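PDB 4WD2: aromatic-amino-acid transaminase TyrB, which probably catalyses the reversible, pyridoxal-phosphate-dependent transfer of an amino group from aromatic amino acids to a 2-oxo acid. Local coordinates for residues A[232-235]-A[236-240]; A[285-288]-A[289-293]; A[359-362]-A[363-367]. One frame throughout, in Å; residues are numbered along the deposited sequence.

Contact 1 of 3, residues A[232-235]-A[236-240]; sequences DAFA and VRELA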
loop_
_atom_site.group_PDB
_atom_site.type_symbol
_atom_site.label_atom_id
_atom_site.label_comp_id
_atom_site.label_asym_id
_atom_site.label_seq_id
_atom_site.Cartn_x
_atom_site.Cartn_y
_atom_site.Cartn_z
ATOM N N ASP A 232 -19.735 5.535 18.346
ATOM C CA ASP A 232 -18.349 5.880 18.059
ATOM C C ASP A 232 -18.234 6.685 16.757
ATOM O O ASP A 232 -17.295 7.460 16.586
ATOM C CB ASP A 232 -17.475 4.614 17.997
ATOM C CG ASP A 232 -17.162 4.046 19.385
ATOM O OD1 ASP A 232 -17.471 4.707 20.398
ATOM O OD2 ASP A 232 -16.589 2.938 19.467
ATOM N N ALA A 233 -19.200 6.528 15.857
ATOM C CA ALA A 233 -19.171 7.257 14.592
ATOM C C ALA A 233 -20.001 8.548 14.598
ATOM O O ALA A 233 -20.216 9.139 13.533
ATOM C CB ALA A 233 -19.645 6.352 13.468
ATOM N N PHE A 234 -20.451 8.993 15.776
ATOM C CA PHE A 234 -21.342 10.160 15.866
ATOM C C PHE A 234 -20.779 11.396 15.173
ATOM O O PHE A 234 -21.502 12.083 14.455
ATOM C CB PHE A 234 -21.668 10.532 17.326
ATOM C CG PHE A 234 -22.420 11.847 17.455
ATOM C CD1 PHE A 234 -23.796 11.892 17.301
ATOM C CD2 PHE A 234 -21.740 13.039 17.690
ATOM C CE1 PHE A 234 -24.488 13.093 17.396
ATOM C CE2 PHE A 234 -22.418 14.240 17.780
ATOM C CZ PHE A 234 -23.793 14.272 17.629
ATOM N N ALA A 235 -19.499 11.682 15.399
ATOM C CA ALA A 235 -18.874 12.876 14.836
ATOM C C ALA A 235 -18.928 12.857 13.311
ATOM O O ALA A 235 -19.243 13.862 12.675
ATOM C CB ALA A 235 -17.437 12.999 15.310
ATOM N N VAL A 236 -18.623 11.699 12.733
ATOM C CA VAL A 236 -18.643 11.521 11.292
ATOM C C VAL A 236 -20.061 11.671 10.745
ATOM O O VAL A 236 -20.289 12.386 9.769
ATOM C CB VAL A 236 -18.070 10.136 10.899
ATOM C CG1 VAL A 236 -18.307 9.856 9.440
ATOM C CG2 VAL A 236 -16.576 10.071 11.216
ATOM N N ARG A 237 -21.011 10.999 11.388
ATOM C CA ARG A 237 -22.390 10.986 10.918
ATOM C C ARG A 237 -23.046 12.360 11.072
ATOM O O ARG A 237 -23.817 12.780 10.208
ATOM C CB ARG A 237 -23.192 9.906 11.657
ATOM C CG ARG A 237 -22.652 8.504 11.421
ATOM C CD ARG A 237 -23.501 7.394 12.068
ATOM N NE ARG A 237 -22.860 6.094 11.876
ATOM C CZ ARG A 237 -23.335 4.931 12.316
ATOM N NH1 ARG A 237 -24.473 4.876 12.979
ATOM N NH2 ARG A 237 -22.661 3.816 12.087
ATOM N N GLU A 238 -22.734 13.065 12.160
ATOM C CA GLU A 238 -23.303 14.397 12.376
ATOM C C GLU A 238 -22.696 15.444 11.426
ATOM O O GLU A 238 -23.411 16.308 10.919
ATOM C CB GLU A 238 -23.129 14.825 13.839
ATOM C CG GLU A 238 -23.794 16.151 14.199
ATOM C CD GLU A 238 -25.319 16.112 14.112
ATOM O OE1 GLU A 238 -25.894 15.028 13.890
ATOM O OE2 GLU A 238 -25.953 17.177 14.271
ATOM N N LEU A 239 -21.390 15.360 11.172
ATOM C CA LEU A 239 -20.761 16.217 10.161
ATOM C C LEU A 239 -21.422 16.031 8.795
ATOM O O LEU A 239 -21.757 17.005 8.108
ATOM C CB LEU A 239 -19.258 15.924 10.056
ATOM C CG LEU A 239 -18.306 16.626 11.029
ATOM C CD1 LEU A 239 -16.981 15.887 11.124
ATOM C CD2 LEU A 239 -18.066 18.078 10.612
ATOM N N ALA A 240 -21.630 14.773 8.417
ATOM C CA ALA A 240 -22.232 14.447 7.130
ATOM C C ALA A 240 -23.719 14.824 7.046
ATOM O O ALA A 240 -24.183 15.276 5.996
ATOM C CB ALA A 240 -22.044 12.963 6.828
#
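V236 follows A235 in the first turn of helix 234-241, and its CB lies 3.5 Å from the carbonyl O of A233, the N-cap residue. Its side chain leaves the helix on the inner side, against V218 of strand 215-220 and V90 and F91 of helix 80-91. R237 is the first residue to close a full helical turn: its N donates to A233 O over 2.9 Å, nearly along the C=O axis. CG of R237 stands anti to its carbonyl carbon (chi1 -62°), which leads the extended chain back toward the helix start. There NE passes 3.6 Å from A233 CB, with the guanidinium oblique to that methyl. The guanidinium is held from beyond the two segments: NH1 by a salt bridge to D230, NE by a hydrogen bond to V90 O. E238 N donates to F234 O at 2.8 Å. On the outer side, E238 CB sits over one face of the F234 ring, 4.1 Å from its centroid and displaced toward the CZ rim, a CH-pi contact. The E238 chain bends at chi2 (66°), and the carboxylate plane ends 4° from that of the ring, though only CB and CG touch it; OE1 forms a salt bridge with R241. L239 N continues the pattern, bonding to A235 O at 3.0 Å, while its side chain turns inward onto P216 and V218. Three successive i to i+4 bonds behind an N-cap residue mark the opening of an amphipathic helix, here packed on the large mixed sheet of the PLP-dependent fold type I (aspartate aminotransferase) architecture.

Contact 2 of 3, residues A[285-288]-A[289-293]; sequences GAVR and SNYSN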
loop_
_atom_site.group_PDB
_atom_site.type_symbol
_atom_site.label_atom_id
_atom_site.label_comp_id
_atom_site.label_asym_id
_atom_site.label_seq_id
_atom_site.Cartn_x
_atom_site.Cartn_y
_atom_site.Cartn_z
ATOM N N GLY A 285 -6.731 8.703 -8.543
ATOM C CA GLY A 285 -5.511 9.300 -9.065
ATOM C C GLY A 285 -4.370 9.253 -8.065
ATOM O O GLY A 285 -3.232 8.960 -8.424
ATOM N N ALA A 286 -4.667 9.544 -6.804
ATOM C CA ALA A 286 -3.659 9.484 -5.753
ATOM C C ALA A 286 -3.161 8.054 -5.576
ATOM O O ALA A 286 -1.962 7.815 -5.419
ATOM C CB ALA A 286 -4.220 10.019 -4.440
ATOM N N VAL A 287 -4.091 7.106 -5.621
ATOM C CA VAL A 287 -3.752 5.685 -5.559
ATOM C C VAL A 287 -2.865 5.262 -6.737
ATOM O O VAL A 287 -1.882 4.534 -6.555
ATOM C CB VAL A 287 -5.034 4.807 -5.534
ATOM C CG1 VAL A 287 -4.678 3.330 -5.596
ATOM C CG2 VAL A 287 -5.840 5.101 -4.289
ATOM N N ARG A 288 -3.205 5.724 -7.940
ATOM C CA ARG A 288 -2.431 5.407 -9.144
ATOM C C ARG A 288 -0.986 5.889 -9.046
ATOM O O ARG A 288 -0.077 5.279 -9.609
ATOM C CB ARG A 288 -3.089 6.024 -10.389
ATOM C CG ARG A 288 -2.357 5.712 -11.686
ATOM C CD ARG A 288 -2.902 6.493 -12.885
ATOM N NE ARG A 288 -2.080 6.262 -14.071
ATOM C CZ ARG A 288 -2.060 7.044 -15.148
ATOM N NH1 ARG A 288 -2.827 8.124 -15.202
ATOM N NH2 ARG A 288 -1.268 6.741 -16.173
ATOM N N SER A 289 -0.782 6.987 -8.330
ATOM C CA SER A 289 0.539 7.582 -8.193
ATOM C C SER A 289 1.318 6.902 -7.076
ATOM O O SER A 289 2.483 7.221 -6.833
ATOM C CB SER A 289 0.425 9.088 -7.919
ATOM O OG SER A 289 -0.181 9.352 -6.660
ATOM N N ASN A 290 0.664 5.961 -6.402
ATOM C CA ASN A 290 1.211 5.349 -5.195
ATOM C C ASN A 290 1.425 3.845 -5.369
ATOM O O ASN A 290 2.538 3.408 -5.652
ATOM C CB ASN A 290 0.286 5.638 -4.005
ATOM C CG ASN A 290 0.927 5.327 -2.667
ATOM O OD1 ASN A 290 1.860 4.529 -2.582
ATOM N ND2 ASN A 290 0.418 5.950 -1.605
ATOM N N TYR A 291 0.365 3.054 -5.213
ATOM C CA TYR A 291 0.495 1.600 -5.276
ATOM C C TYR A 291 -0.402 0.941 -6.337
ATOM O O TYR A 291 -0.568 -0.277 -6.327
ATOM C CB TYR A 291 0.201 0.994 -3.901
ATOM C CG TYR A 291 -1.121 1.439 -3.340
ATOM C CD1 TYR A 291 -1.218 2.601 -2.583
ATOM C CD2 TYR A 291 -2.276 0.705 -3.570
ATOM C CE1 TYR A 291 -2.430 3.022 -2.078
ATOM C CE2 TYR A 291 -3.495 1.114 -3.063
ATOM C CZ TYR A 291 -3.564 2.274 -2.317
ATOM O OH TYR A 291 -4.768 2.688 -1.805
ATOM N N SER A 292 -0.961 1.758 -7.236
ATOM C CA SER A 292 -1.778 1.330 -8.394
ATOM C C SER A 292 -3.168 0.818 -8.037
ATOM O O SER A 292 -4.155 1.239 -8.641
ATOM C CB SER A 292 -1.068 0.247 -9.221
ATOM O OG SER A 292 -0.055 0.792 -10.041
ATOM N N ASN A 293 -3.237 -0.113 -7.092
ATOM C CA ASN A 293 -4.507 -0.697 -6.660
ATOM C C ASN A 293 -4.273 -1.545 -5.409
ATOM O O ASN A 293 -3.160 -2.033 -5.206
ATOM C CB ASN A 293 -5.144 -1.525 -7.785
ATOM C CG ASN A 293 -4.141 -2.384 -8.525
ATOM O OD1 ASN A 293 -3.741 -3.448 -8.046
ATOM N ND2 ASN A 293 -3.748 -1.940 -9.715
HETATM O O HOH W 1 -1.393 8.222 -2.367
HETATM O O HOH W 2 0.208 3.240 -11.400
#
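With CG1 of V287 anti to its backbone N (chi1 175°) and the ring of Y291 swung between its own N and carbonyl carbon (chi1 53°), a methyl and an aromatic face are brought together in the C-terminal turn of helix 273-288. There V287 O collects the i+3 and i+5 amides, N290 N (2.9 Å) and S292 N (3.0 Å), from opposite faces of the carbonyl plane, and more weakly Y291 N. CG1 of V287 lies over one face of the Y291 ring, off-centre toward CE2 and CZ, 3.9 Å from the centroid: a CH-pi contact. S289 folds its hydroxyl back to donate to A286 O at 2.7 Å, so a carbonyl of the last turn gains a side-chain partner.

The turn lies in the dimer interface: R288 NE, S292 OG and N290 ND2 bond, in that order, to N140, S112 and N290 OD1 of the second subunit. Two waters bridge helix and loop within the chain. One donates to R288 O and shares a hydrogen bond with S292 OG (2.8 Å); the other donates to A286 O at 3.1 Å and accepts from N290 ND2 at 3.0 Å.

Contact 3 of 3, residues A[359-362]-A[363-367]; sequences TGLT and ESQVD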
loop_
_atom_site.group_PDB
_atom_site.type_symbol
_atom_site.label_atom_id
_atom_site.label_comp_id
_atom_site.label_asym_id
_atom_site.label_seq_id
_atom_site.Cartn_x
_atom_site.Cartn_y
_atom_site.Cartn_z
ATOM N N THR A 359 -1.786 8.384 31.908
ATOM C CA THR A 359 -1.778 8.196 33.358
ATOM C C THR A 359 -1.431 9.477 34.102
ATOM O O THR A 359 -1.749 9.623 35.280
ATOM C CB THR A 359 -0.781 7.097 33.799
ATOM O OG1 THR A 359 0.547 7.455 33.396
ATOM C CG2 THR A 359 -1.151 5.748 33.190
ATOM N N GLY A 360 -0.761 10.395 33.421
ATOM C CA GLY A 360 -0.307 11.610 34.066
ATOM C C GLY A 360 0.931 11.394 34.917
ATOM O O GLY A 360 1.372 12.307 35.615
ATOM N N LEU A 361 1.491 10.187 34.872
ATOM C CA LEU A 361 2.736 9.895 35.579
ATOM C C LEU A 361 3.884 10.674 34.941
ATOM O O LEU A 361 3.931 10.798 33.718
ATOM C CB LEU A 361 3.040 8.389 35.563
ATOM C CG LEU A 361 2.585 7.551 36.768
ATOM C CD1 LEU A 361 1.078 7.552 36.934
ATOM C CD2 LEU A 361 3.104 6.123 36.660
ATOM N N THR A 362 4.790 11.204 35.766
ATOM C CA THR A 362 5.952 11.938 35.262
ATOM C C THR A 362 6.910 10.957 34.610
ATOM O O THR A 362 6.770 9.751 34.792
ATOM C CB THR A 362 6.711 12.713 36.372
ATOM O OG1 THR A 362 7.361 11.789 37.247
ATOM C CG2 THR A 362 5.770 13.597 37.181
ATOM N N GLU A 363 7.886 11.466 33.861
ATOM C CA GLU A 363 8.869 10.596 33.224
ATOM C C GLU A 363 9.655 9.815 34.277
ATOM O O GLU A 363 9.936 8.627 34.088
ATOM C CB GLU A 363 9.810 11.402 32.316
ATOM C CG GLU A 363 9.152 11.853 31.005
ATOM C CD GLU A 363 10.146 12.379 29.979
ATOM O OE1 GLU A 363 11.367 12.276 30.218
ATOM O OE2 GLU A 363 9.705 12.894 28.928
ATOM N N SER A 364 9.980 10.477 35.390
ATOM C CA SER A 364 10.605 9.817 36.536
ATOM C C SER A 364 9.732 8.695 37.088
ATOM O O SER A 364 10.222 7.609 37.384
ATOM C CB SER A 364 10.896 10.821 37.653
ATOM O OG SER A 364 12.226 11.288 37.588
ATOM N N GLN A 365 8.439 8.967 37.237
ATOM C CA GLN A 365 7.511 7.974 37.765
ATOM C C GLN A 365 7.384 6.790 36.813
ATOM O O GLN A 365 7.216 5.648 37.246
ATOM C CB GLN A 365 6.150 8.615 38.030
ATOM C CG GLN A 365 6.134 9.445 39.312
ATOM C CD GLN A 365 4.862 10.257 39.478
ATOM O OE1 GLN A 365 4.358 10.845 38.522
ATOM N NE2 GLN A 365 4.339 10.293 40.699
ATOM N N VAL A 366 7.479 7.063 35.517
ATOM C CA VAL A 366 7.477 6.000 34.519
ATOM C C VAL A 366 8.732 5.139 34.683
ATOM O O VAL A 366 8.677 3.916 34.549
ATOM C CB VAL A 366 7.408 6.560 33.075
ATOM C CG1 VAL A 366 7.537 5.431 32.047
ATOM C CG2 VAL A 366 6.106 7.335 32.848
ATOM N N ASP A 367 9.864 5.780 34.965
ATOM C CA ASP A 367 11.110 5.052 35.212
ATOM C C ASP A 367 10.968 4.165 36.438
ATOM O O ASP A 367 11.346 2.995 36.416
ATOM C CB ASP A 367 12.290 6.006 35.417
ATOM C CG ASP A 367 12.774 6.641 34.127
ATOM O OD1 ASP A 367 12.510 6.088 33.038
ATOM O OD2 ASP A 367 13.437 7.697 34.214
HETATM O O HOH W 3 2.151 12.409 38.373
#
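T362 and Q365 face each other at the start of helix 363-371, their side chains crossing at a slant so that each reaches the other's backbone N-H. The T362 hydroxyl stands between its own N and carbonyl carbon (chi1 69°), which points OG1 forward into the first turn, where it accepts from Q365 N at 3.0 Å. The glutamine answers in the opposite direction. Its CG lies anti to the carbonyl carbon and beside the backbone N (chi1 -77°), and the extended chain beyond brings the amide oxygen back over the helix start. OE1 then takes the N-H of T362 at 2.8 Å; the bond is almost straight, 176° at the hydrogen, and lies in the carbonyl plane of the amide on a lone pair. On its way the Q365 chain passes the threonine closely, with CG 3.4 Å from T362 OG1, while the methyl CG2 of T362 flanks OE1.

L361 meets the same glutamine from another direction, its side chain crossing that of Q365 at about a right angle. CG of L361 rests 3.9 Å from Q365 CB, and beyond the two segments L361 packs on L404 and Q365 on V403, both of helix 393-405. V366 sets its CG2 against T362 O and 4.2 Å from L361 CB, and its N donates to T362 O at 2.9 Å.

Together T362 and Q365 make a capping box. A water donates to Q365 OE1 at 2.7 Å and to G360 O, so the amide oxygen is gripped by both a backbone N-H and a water. T362 OG1 gives Q365 N a side-chain acceptor in the first turn, where no preceding helical turn supplies the usual i-4 bond, and the reciprocal bonding probably fixes the glutamine amide's rotation.

In the fold
The three contacts lie well apart, with centres 28 Å (1 and 2), 35 Å (1 and 3) and 43 Å (2 and 3) from each other; contacts 2 and 3 fall on opposite sides of the chain's centre. Contacts 1 and 3 both begin helices, in different surroundings. Contact 1 is partly buried, V236 and L239 facing the large sheet and F234 and E238 outward; contact 3, also partly buried with exposed residues at the surface, sits beside helix 393-405 and relies on side-chain capping. Contact 2 instead ends a helix and is almost wholly buried, and several of its side chains (R288, N290, S292) bond to the second subunit; the other two touch no other chain of the assembly.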